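Long-range contacts in myosin-I heavy chain (Dictyostelium discoideum, PDB 5EJQ), which moves along actin as an ATP-driven class VII myosin motor in early phagocytosis and adhesion, and is represented here by its first MyTH4-FERM tail module: residues 11-16 against 142-147; 21-26 against 44-49; 103-108 against 135-140. The protein carries 3 engineered substitutions. All coordinates share one frame; numbering follows the deposited sequence.

Contact 1: residues 11-16 against 142-147; sequences SLYSFY and IKYFAA. With GLU (glutamic acid), chain D.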
loop_
_atom_site.group_PDB
_atom_site.type_symbol
_atom_site.label_atom_id
_atom_site.label_comp_id
_atom_site.label_asym_id
_atom_site.label_seq_id
_atom_site.Cartn_x
_atom_site.Cartn_y
_atom_site.Cartn_z
ATOM N N SER A 11 -22.245 26.026 16.432
ATOM C CA SER A 11 -23.586 26.591 16.584
ATOM C C SER A 11 -24.254 26.974 15.252
ATOM O O SER A 11 -25.470 27.120 15.211
ATOM C CB SER A 11 -23.541 27.805 17.513
ATOM O OG SER A 11 -22.669 28.799 16.994
ATOM N N LEU A 12 -23.464 27.155 14.184
ATOM C CA LEU A 12 -23.978 27.551 12.867
ATOM C C LEU A 12 -24.316 26.363 11.984
ATOM O O LEU A 12 -24.870 26.555 10.915
ATOM C CB LEU A 12 -23.011 28.534 12.167
ATOM C CG LEU A 12 -22.594 29.782 12.995
ATOM C CD1 LEU A 12 -21.453 30.535 12.319
ATOM C CD2 LEU A 12 -23.792 30.720 13.258
ATOM N N TYR A 13 -24.054 25.132 12.451
ATOM C CA TYR A 13 -24.365 23.942 11.656
ATOM C C TYR A 13 -25.234 22.921 12.388
ATOM O O TYR A 13 -24.835 21.762 12.506
ATOM C CB TYR A 13 -23.081 23.299 11.127
ATOM C CG TYR A 13 -22.422 24.101 10.031
ATOM C CD1 TYR A 13 -22.768 23.911 8.696
ATOM C CD2 TYR A 13 -21.446 25.049 10.326
ATOM C CE1 TYR A 13 -22.176 24.664 7.682
ATOM C CE2 TYR A 13 -20.829 25.785 9.320
ATOM C CZ TYR A 13 -21.200 25.588 8.001
ATOM O OH TYR A 13 -20.572 26.284 7.017
ATOM N N SER A 14 -26.440 23.327 12.806
ATOM C CA SER A 14 -27.380 22.431 13.508
ATOM C C SER A 14 -27.965 21.419 12.527
ATOM O O SER A 14 -28.410 21.820 11.458
ATOM C CB SER A 14 -28.497 23.226 14.183
ATOM O OG SER A 14 -29.480 22.350 14.710
ATOM N N PHE A 15 -27.921 20.111 12.874
ATOM C CA PHE A 15 -28.418 19.062 11.993
ATOM C C PHE A 15 -29.867 19.255 11.639
ATOM O O PHE A 15 -30.231 18.980 10.495
ATOM C CB PHE A 15 -28.143 17.635 12.515
ATOM C CG PHE A 15 -28.597 16.572 11.535
ATOM C CD1 PHE A 15 -27.925 16.380 10.331
ATOM C CD2 PHE A 15 -29.724 15.801 11.793
ATOM C CE1 PHE A 15 -28.377 15.438 9.402
ATOM C CE2 PHE A 15 -30.160 14.840 10.874
ATOM C CZ PHE A 15 -29.479 14.662 9.683
ATOM N N TYR A 16 -30.685 19.744 12.602
ATOM C CA TYR A 16 -32.107 20.072 12.432
ATOM C C TYR A 16 -32.340 20.957 11.203
ATOM O O TYR A 16 -33.300 20.717 10.476
ATOM C CB TYR A 16 -32.690 20.731 13.702
ATOM C CG TYR A 16 -34.100 21.259 13.530
ATOM C CD1 TYR A 16 -35.203 20.420 13.672
ATOM C CD2 TYR A 16 -34.332 22.600 13.230
ATOM C CE1 TYR A 16 -36.505 20.903 13.512
ATOM C CE2 TYR A 16 -35.630 23.094 13.080
ATOM C CZ TYR A 16 -36.713 22.239 13.217
ATOM O OH TYR A 16 -37.997 22.711 13.061
ATOM N N ILE A 142 -20.954 17.405 5.029
ATOM C CA ILE A 142 -19.738 17.240 5.843
ATOM C C ILE A 142 -19.620 18.237 7.045
ATOM O O ILE A 142 -19.136 17.806 8.092
ATOM C CB ILE A 142 -18.417 17.189 4.997
ATOM C CG1 ILE A 142 -17.239 16.597 5.838
ATOM C CG2 ILE A 142 -18.065 18.559 4.354
ATOM C CD1 ILE A 142 -16.024 16.079 5.063
ATOM N N LYS A 143 -20.032 19.523 6.913
ATOM C CA LYS A 143 -19.899 20.462 8.048
ATOM C C LYS A 143 -21.012 20.257 9.091
ATOM O O LYS A 143 -20.773 20.468 10.279
ATOM C CB LYS A 143 -19.766 21.935 7.607
ATOM C CG LYS A 143 -18.432 22.199 6.873
ATOM C CD LYS A 143 -18.215 23.665 6.481
ATOM C CE LYS A 143 -17.539 24.458 7.573
ATOM N NZ LYS A 143 -17.658 25.914 7.312
ATOM N N TYR A 144 -22.207 19.822 8.654
ATOM C CA TYR A 144 -23.286 19.502 9.601
ATOM C C TYR A 144 -22.916 18.243 10.362
ATOM O O TYR A 144 -23.153 18.188 11.555
ATOM C CB TYR A 144 -24.628 19.317 8.896
ATOM C CG TYR A 144 -25.173 20.606 8.336
ATOM C CD1 TYR A 144 -24.868 21.007 7.037
ATOM C CD2 TYR A 144 -26.018 21.417 9.093
ATOM C CE1 TYR A 144 -25.387 22.184 6.504
ATOM C CE2 TYR A 144 -26.541 22.597 8.572
ATOM C CZ TYR A 144 -26.229 22.969 7.271
ATOM O OH TYR A 144 -26.709 24.130 6.730
ATOM N N PHE A 145 -22.329 17.239 9.673
ATOM C CA PHE A 145 -21.861 16.000 10.297
ATOM C C PHE A 145 -20.672 16.283 11.236
ATOM O O PHE A 145 -20.627 15.737 12.337
ATOM C CB PHE A 145 -21.506 14.931 9.244
ATOM C CG PHE A 145 -20.981 13.663 9.875
ATOM C CD1 PHE A 145 -21.823 12.830 10.613
ATOM C CD2 PHE A 145 -19.644 13.321 9.770
ATOM C CE1 PHE A 145 -21.327 11.687 11.241
ATOM C CE2 PHE A 145 -19.158 12.169 10.386
ATOM C CZ PHE A 145 -20.004 11.362 11.114
ATOM N N ALA A 146 -19.724 17.141 10.814
ATOM C CA ALA A 146 -18.586 17.501 11.666
ATOM C C ALA A 146 -19.073 18.214 12.940
ATOM O O ALA A 146 -18.527 17.935 14.006
ATOM C CB ALA A 146 -17.583 18.360 10.914
ATOM N N ALA A 147 -20.128 19.076 12.841
ATOM C CA ALA A 147 -20.725 19.751 14.018
ATOM C C ALA A 147 -21.365 18.737 14.961
ATOM O O ALA A 147 -21.231 18.892 16.171
ATOM C CB ALA A 147 -21.768 20.779 13.599
HETATM N N GLU D . -26.045 22.377 2.008
HETATM C CA GLU D . -27.038 21.385 2.413
HETATM C C GLU D . -27.904 20.895 1.234
HETATM O O GLU D . -28.631 21.708 0.623
HETATM C CB GLU D . -27.896 21.865 3.609
HETATM C CG GLU D . -28.435 23.286 3.545
HETATM C CD GLU D . -29.180 23.796 4.769
HETATM O OE1 GLU D . -29.778 24.893 4.679
HETATM O OE2 GLU D . -29.139 23.130 5.828
HETATM O OXT GLU D . -27.821 19.691 0.903
HETATM O O HOH W 1 -27.508 25.699 9.052
HETATM O O HOH W 2 -25.008 19.184 13.082
#

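Contact 2: residues 21-26 against 44-49; sequences KNFNIE and SSLLVH. With GLU (glutamic acid), chain D.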
loop_
_atom_site.group_PDB
_atom_site.type_symbol
_atom_site.label_atom_id
_atom_site.label_comp_id
_atom_site.label_asym_id
_atom_site.label_seq_id
_atom_site.Cartn_x
_atom_site.Cartn_y
_atom_site.Cartn_z
ATOM N N LYS A 21 -34.565 20.995 5.794
ATOM C CA LYS A 21 -34.405 21.360 4.390
ATOM C C LYS A 21 -34.343 20.183 3.429
ATOM O O LYS A 21 -34.978 20.255 2.376
ATOM C CB LYS A 21 -33.162 22.234 4.177
ATOM C CG LYS A 21 -33.207 23.001 2.865
ATOM C CD LYS A 21 -31.841 23.439 2.399
ATOM C CE LYS A 21 -31.851 24.137 1.057
ATOM N NZ LYS A 21 -32.643 25.405 1.067
ATOM N N ASN A 22 -33.555 19.118 3.763
ATOM C CA ASN A 22 -33.257 18.018 2.843
ATOM C C ASN A 22 -34.037 16.703 3.046
ATOM O O ASN A 22 -34.066 15.890 2.117
ATOM C CB ASN A 22 -31.737 17.733 2.859
ATOM C CG ASN A 22 -30.901 18.940 2.517
ATOM O OD1 ASN A 22 -30.732 19.287 1.362
ATOM N ND2 ASN A 22 -30.408 19.651 3.519
ATOM N N PHE A 23 -34.646 16.473 4.219
ATOM C CA PHE A 23 -35.361 15.209 4.423
ATOM C C PHE A 23 -36.588 15.080 3.532
ATOM O O PHE A 23 -37.260 16.069 3.242
ATOM C CB PHE A 23 -35.698 14.933 5.897
ATOM C CG PHE A 23 -34.648 14.215 6.729
ATOM C CD1 PHE A 23 -33.289 14.485 6.562
ATOM C CD2 PHE A 23 -35.024 13.331 7.736
ATOM C CE1 PHE A 23 -32.327 13.848 7.351
ATOM C CE2 PHE A 23 -34.056 12.703 8.534
ATOM C CZ PHE A 23 -32.719 12.968 8.340
ATOM N N ASN A 24 -36.826 13.844 3.068
ATOM C CA ASN A 24 -37.903 13.373 2.190
ATOM C C ASN A 24 -39.185 13.246 3.053
ATOM O O ASN A 24 -39.820 12.193 3.098
ATOM C CB ASN A 24 -37.429 12.017 1.614
ATOM C CG ASN A 24 -38.311 11.271 0.639
ATOM O OD1 ASN A 24 -38.406 10.030 0.708
ATOM N ND2 ASN A 24 -38.884 11.974 -0.343
ATOM N N ILE A 25 -39.542 14.350 3.737
ATOM C CA ILE A 25 -40.628 14.502 4.712
ATOM C C ILE A 25 -41.994 14.043 4.162
ATOM O O ILE A 25 -42.695 13.302 4.858
ATOM C CB ILE A 25 -40.646 15.958 5.290
ATOM C CG1 ILE A 25 -39.334 16.240 6.084
ATOM C CG2 ILE A 25 -41.877 16.205 6.203
ATOM C CD1 ILE A 25 -38.779 17.655 5.988
ATOM N N GLU A 26 -42.344 14.426 2.919
ATOM C CA GLU A 26 -43.620 14.037 2.301
ATOM C C GLU A 26 -43.786 12.504 2.150
ATOM O O GLU A 26 -44.896 12.000 2.332
ATOM C CB GLU A 26 -43.854 14.770 0.954
ATOM C CG GLU A 26 -42.790 14.519 -0.110
ATOM C CD GLU A 26 -43.259 14.626 -1.548
ATOM O OE1 GLU A 26 -42.881 15.612 -2.220
ATOM O OE2 GLU A 26 -43.981 13.712 -2.011
ATOM N N SER A 44 -39.543 4.771 3.444
ATOM C CA SER A 44 -38.896 5.376 2.283
ATOM C C SER A 44 -37.520 5.874 2.721
ATOM O O SER A 44 -37.204 5.813 3.906
ATOM C CB SER A 44 -39.740 6.531 1.742
ATOM O OG SER A 44 -39.218 7.014 0.514
ATOM N N SER A 45 -36.718 6.378 1.781
ATOM C CA SER A 45 -35.413 6.929 2.110
ATOM C C SER A 45 -35.569 8.236 2.905
ATOM O O SER A 45 -36.592 8.929 2.785
ATOM C CB SER A 45 -34.623 7.191 0.836
ATOM O OG SER A 45 -35.338 8.069 -0.011
ATOM N N LEU A 46 -34.554 8.557 3.721
ATOM C CA LEU A 46 -34.504 9.794 4.495
ATOM C C LEU A 46 -34.289 10.978 3.566
ATOM O O LEU A 46 -34.853 12.030 3.816
ATOM C CB LEU A 46 -33.368 9.773 5.535
ATOM C CG LEU A 46 -33.506 8.805 6.716
ATOM C CD1 LEU A 46 -32.465 9.130 7.758
ATOM C CD2 LEU A 46 -34.930 8.859 7.336
ATOM N N LEU A 47 -33.465 10.806 2.508
ATOM C CA LEU A 47 -33.165 11.876 1.544
ATOM C C LEU A 47 -33.841 11.610 0.202
ATOM O O LEU A 47 -34.384 10.524 0.007
ATOM C CB LEU A 47 -31.632 12.069 1.380
ATOM C CG LEU A 47 -30.796 12.328 2.674
ATOM C CD1 LEU A 47 -29.361 12.696 2.324
ATOM C CD2 LEU A 47 -31.401 13.443 3.540
ATOM N N VAL A 48 -33.811 12.589 -0.722
ATOM C CA VAL A 48 -34.444 12.436 -2.038
ATOM C C VAL A 48 -33.451 11.914 -3.062
ATOM O O VAL A 48 -32.435 12.553 -3.324
ATOM C CB VAL A 48 -35.157 13.729 -2.531
ATOM C CG1 VAL A 48 -36.056 13.424 -3.729
ATOM C CG2 VAL A 48 -35.970 14.377 -1.410
ATOM N N HIS A 49 -33.748 10.762 -3.659
ATOM C CA HIS A 49 -32.892 10.166 -4.691
ATOM C C HIS A 49 -33.604 10.241 -6.062
ATOM O O HIS A 49 -34.811 10.047 -6.120
ATOM C CB HIS A 49 -32.532 8.718 -4.318
ATOM C CG HIS A 49 -31.892 8.616 -2.962
ATOM N ND1 HIS A 49 -30.568 8.997 -2.749
ATOM C CD2 HIS A 49 -32.432 8.248 -1.779
ATOM C CE1 HIS A 49 -30.348 8.823 -1.457
ATOM N NE2 HIS A 49 -31.436 8.364 -0.832
HETATM N N GLU D . -26.045 22.377 2.008
HETATM C CA GLU D . -27.038 21.385 2.413
HETATM C C GLU D . -27.904 20.895 1.234
HETATM O O GLU D . -28.631 21.708 0.623
HETATM C CB GLU D . -27.896 21.865 3.609
HETATM C CG GLU D . -28.435 23.286 3.545
HETATM C CD GLU D . -29.180 23.796 4.769
HETATM O OE1 GLU D . -29.778 24.893 4.679
HETATM O OE2 GLU D . -29.139 23.130 5.828
HETATM O OXT GLU D . -27.821 19.691 0.903
HETATM O O HOH W 3 -32.540 15.062 0.054
#

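Contact 3: residues 103-108 against 135-140; sequences EIYCQL and FPPTRK. With GLU (glutamic acid), chain D.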
loop_
_atom_site.group_PDB
_atom_site.type_symbol
_atom_site.label_atom_id
_atom_site.label_comp_id
_atom_site.label_asym_id
_atom_site.label_seq_id
_atom_site.Cartn_x
_atom_site.Cartn_y
_atom_site.Cartn_z
ATOM N N GLU A 103 -27.164 9.866 2.554
ATOM C CA GLU A 103 -28.284 9.063 3.039
ATOM C C GLU A 103 -27.806 8.188 4.208
ATOM O O GLU A 103 -28.458 8.164 5.249
ATOM C CB GLU A 103 -28.868 8.192 1.891
ATOM C CG GLU A 103 -29.898 7.153 2.338
ATOM C CD GLU A 103 -31.283 7.680 2.693
ATOM O OE1 GLU A 103 -31.773 8.587 1.981
ATOM O OE2 GLU A 103 -31.905 7.145 3.642
ATOM N N ILE A 104 -26.663 7.498 4.028
ATOM C CA ILE A 104 -26.042 6.606 5.007
ATOM C C ILE A 104 -25.746 7.370 6.296
ATOM O O ILE A 104 -26.278 7.012 7.345
ATOM C CB ILE A 104 -24.838 5.856 4.395
ATOM C CG1 ILE A 104 -25.347 4.875 3.293
ATOM C CG2 ILE A 104 -24.001 5.103 5.478
ATOM C CD1 ILE A 104 -24.296 4.352 2.393
ATOM N N TYR A 105 -25.043 8.508 6.186
ATOM C CA TYR A 105 -24.748 9.366 7.324
ATOM C C TYR A 105 -25.998 9.838 8.047
ATOM O O TYR A 105 -26.031 9.761 9.274
ATOM C CB TYR A 105 -23.877 10.549 6.887
ATOM C CG TYR A 105 -22.412 10.182 6.784
ATOM C CD1 TYR A 105 -21.602 10.145 7.918
ATOM C CD2 TYR A 105 -21.827 9.902 5.550
ATOM C CE1 TYR A 105 -20.243 9.857 7.828
ATOM C CE2 TYR A 105 -20.465 9.598 5.450
ATOM C CZ TYR A 105 -19.683 9.572 6.597
ATOM O OH TYR A 105 -18.351 9.296 6.549
ATOM N N CYS A 106 -27.041 10.291 7.302
ATOM C CA CYS A 106 -28.271 10.762 7.931
ATOM C C CYS A 106 -28.987 9.675 8.738
ATOM O O CYS A 106 -29.502 9.965 9.810
ATOM C CB CYS A 106 -29.199 11.426 6.924
ATOM S SG CYS A 106 -28.604 13.036 6.339
ATOM N N GLN A 107 -28.955 8.424 8.253
ATOM C CA GLN A 107 -29.549 7.275 8.928
ATOM C C GLN A 107 -28.835 7.016 10.239
ATOM O O GLN A 107 -29.483 6.681 11.229
ATOM C CB GLN A 107 -29.505 6.031 8.040
ATOM C CG GLN A 107 -30.464 6.080 6.863
ATOM C CD GLN A 107 -30.515 4.768 6.122
ATOM O OE1 GLN A 107 -30.082 3.726 6.622
ATOM N NE2 GLN A 107 -31.070 4.782 4.919
ATOM N N LEU A 108 -27.505 7.193 10.250
ATOM C CA LEU A 108 -26.677 7.005 11.434
ATOM C C LEU A 108 -26.814 8.167 12.417
ATOM O O LEU A 108 -26.814 7.934 13.628
ATOM C CB LEU A 108 -25.205 6.774 11.041
ATOM C CG LEU A 108 -24.898 5.561 10.131
ATOM C CD1 LEU A 108 -23.418 5.512 9.776
ATOM C CD2 LEU A 108 -25.366 4.242 10.768
ATOM N N PHE A 135 -15.653 6.398 3.439
ATOM C CA PHE A 135 -15.933 7.520 2.529
ATOM C C PHE A 135 -16.439 8.660 3.359
ATOM O O PHE A 135 -17.081 8.431 4.401
ATOM C CB PHE A 135 -17.007 7.130 1.458
ATOM C CG PHE A 135 -18.249 6.434 1.994
ATOM C CD1 PHE A 135 -19.303 7.169 2.545
ATOM C CD2 PHE A 135 -18.354 5.051 1.971
ATOM C CE1 PHE A 135 -20.441 6.527 3.034
ATOM C CE2 PHE A 135 -19.469 4.404 2.516
ATOM C CZ PHE A 135 -20.511 5.147 3.025
ATOM N N PRO A 136 -16.205 9.908 2.938
ATOM C CA PRO A 136 -16.741 11.016 3.719
ATOM C C PRO A 136 -18.185 11.364 3.288
ATOM O O PRO A 136 -18.646 10.978 2.191
ATOM C CB PRO A 136 -15.770 12.166 3.363
ATOM C CG PRO A 136 -15.416 11.916 1.947
ATOM C CD PRO A 136 -15.450 10.401 1.755
ATOM N N PRO A 137 -18.890 12.216 4.061
ATOM C CA PRO A 137 -20.155 12.766 3.527
ATOM C C PRO A 137 -19.774 13.713 2.366
ATOM O O PRO A 137 -18.613 14.138 2.297
ATOM C CB PRO A 137 -20.717 13.601 4.696
ATOM C CG PRO A 137 -19.867 13.247 5.920
ATOM C CD PRO A 137 -18.532 12.823 5.365
ATOM N N THR A 138 -20.733 14.081 1.476
ATOM C CA THR A 138 -20.437 15.055 0.415
ATOM C C THR A 138 -20.247 16.465 1.049
ATOM O O THR A 138 -20.607 16.675 2.210
ATOM C CB THR A 138 -21.550 15.121 -0.671
ATOM O OG1 THR A 138 -22.643 15.855 -0.138
ATOM C CG2 THR A 138 -22.018 13.781 -1.147
ATOM N N ARG A 139 -19.773 17.449 0.258
ATOM C CA ARG A 139 -19.529 18.815 0.738
ATOM C C ARG A 139 -20.785 19.504 1.293
ATOM O O ARG A 139 -20.670 20.387 2.149
ATOM C CB ARG A 139 -18.842 19.672 -0.357
ATOM C CG ARG A 139 -19.783 20.164 -1.465
ATOM C CD ARG A 139 -19.142 21.295 -2.243
ATOM N NE ARG A 139 -20.048 21.850 -3.250
ATOM C CZ ARG A 139 -20.083 21.471 -4.521
ATOM N NH1 ARG A 139 -19.289 20.506 -4.955
ATOM N NH2 ARG A 139 -20.926 22.046 -5.366
ATOM N N LYS A 140 -21.973 19.072 0.857
ATOM C CA LYS A 140 -23.243 19.636 1.331
ATOM C C LYS A 140 -23.614 19.150 2.749
ATOM O O LYS A 140 -24.355 19.826 3.435
ATOM C CB LYS A 140 -24.379 19.359 0.342
ATOM C CG LYS A 140 -24.023 19.633 -1.123
ATOM C CD LYS A 140 -24.282 21.053 -1.557
ATOM C CE LYS A 140 -23.988 21.207 -3.027
ATOM N NZ LYS A 140 -24.167 22.609 -3.470
HETATM N N GLU D . -26.045 22.377 2.008
HETATM C CA GLU D . -27.038 21.385 2.413
HETATM C C GLU D . -27.904 20.895 1.234
HETATM O O GLU D . -28.631 21.708 0.623
HETATM C CB GLU D . -27.896 21.865 3.609
HETATM C CG GLU D . -28.435 23.286 3.545
HETATM C CD GLU D . -29.180 23.796 4.769
HETATM O OE1 GLU D . -29.778 24.893 4.679
HETATM O OE2 GLU D . -29.139 23.130 5.828
HETATM O OXT GLU D . -27.821 19.691 0.903
#

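Contact 1: residues 11-16 against 142-147
Tyr144 of the glutamic acid pocket, on helix 142-154 of the MyTH4 domain, is backed by Tyr13, just ahead of helix 15-22, which packs against its ring face. The two rings form a T-shaped pair, centroids 5.1 Å apart and planes at 80°: the edge of Tyr13 is turned to the face of Tyr144, with Tyr13 CD1 over the centre of that face. Lys143 covers a face of the Tyr13 ring in a CH-pi contact, its CB 3.8 Å from the ring centroid. Its chain then bends at chi3 (88°), which brings NZ round to the phenol, and Lys143 NZ donates to Tyr13 OH at 3.0 Å. One turn further along the helix, Ala147 CB lies 3.8 Å from Tyr13 CB. Water 2 links the backbones, donating to Tyr13 O and to Tyr144 O at 2.6 Å each. At the far end of its ring, Tyr144 OH lies 2.8 Å from OE2 of the glutamic acid and 2.9 Å from water 1. The ammonium of Lys143 is likely to polarise the Tyr13 hydroxyl it bonds, an effect probably moderated by Glu9, which shares the same NZ in a salt bridge.

Contact 2: residues 21-26 against 44-49
The Phe23 ring has Leu46 CB over one face, 4.2 Å above the plane and offset toward the rim, while Leu47 CD2 approaches obliquely to 3.7 Å from Phe23 CD1. Phe23 and Leu46 run side by side in the same direction, and Leu46 CD1 reaches Phe23 CZ at 3.9 Å. The contact joins the exit of helix 15-22, where Phe23 is the first residue to leave helical angles, to the loop leading into helix 52-70 of the MyTH4 region. Asn24 centres an inverse gamma turn, and its backbone N donates to Leu46 O at 2.8 Å with a nearly straight N-H...O angle of 173°. That oxygen also receives a CA-H...O contact from Phe23 CA at 3.3 Å. An alanine in place of Phe23 would remove the ring and is likely to open a gap beside Leu46 and Leu47, leaving their methyl groups without this apolar partner. Water 3 bridges the two backbones, donating to Asn22 O and accepting from Val48 N. Within the loop, Ser45 OG sits between the backbone N and carbonyl carbon (chi1 58°), from where it donates to Leu47 O at 2.6 Å.

Contact 3: residues 103-108 against 135-140
Tyr105 makes the one hydrogen bond across this contact: its OH donates to Phe135 O at 2.6 Å. The acceptor lies at the edge of the phenol ring and in its plane, and the hydroxyl oxygen in turn lies in the carbonyl plane, with a C=O...O angle of 150°. The torsion of Tyr105, with CG anti to the carbonyl carbon (chi1 -81°), sends the ring out from its helix toward the facing chain.

Pro137 uses the flat side of the same ring. Its CG stands over the centre of Tyr105 in a CH-pi contact, 3.6 Å from the centroid and only 9° off the ring normal, and Pro137 CD lies 3.7 Å from Tyr105 CZ. These contacts lie within the helical MyTH4 domain, where they join helix 101-111 to the Phe135-Pro136-Pro137 segment of the connection between helices 118-132 and 142-154. The rim of Tyr105, on its CE1 side, is engaged as well: this edge is turned to the face of Phe145 on helix 142-154.

Purely apolar packing involves Phe135. Its CE1 lies 3.9 Å from Tyr105 CE2, while Ile104 CD1 reaches Phe135 CZ at the same separation, the two side chains crossing at about a right angle. Both approaches to the Phe135 ring are oblique.

A polar link to helix 101-111 comes from Thr138, whose OG1 is hydrogen-bonded to Asp102. Further along the connection, Lys140 O approaches CA of the bound glutamic acid to 3.3 Å.

How the contacts relate
All three contacts lie at the MyTH4 end of the chain and each touches the glutamic acid. Their centres lie about 12 Å (contacts 1 and 3), 13 Å (2 and 3) and 18 Å (1 and 2) apart. Contact 1 spans the other two along the chain, contact 2 closing before contact 3 opens. Helix 15-22 is common to contacts 1 and 2, whose Phe15 CZ and Phe23 CE1 are 3.8 Å apart. Helix 101-111 connects contacts 2 and 3: Glu103 OE1 lies 2.8 Å from Leu47 N. The N-terminal segment thus packs on MyTH4 helices, and the pocket takes Asp17, Tyr18, Lys21 and Asn22 from helix 15-22, Tyr144 from helix 142-154 and Lys140 from the connection before it.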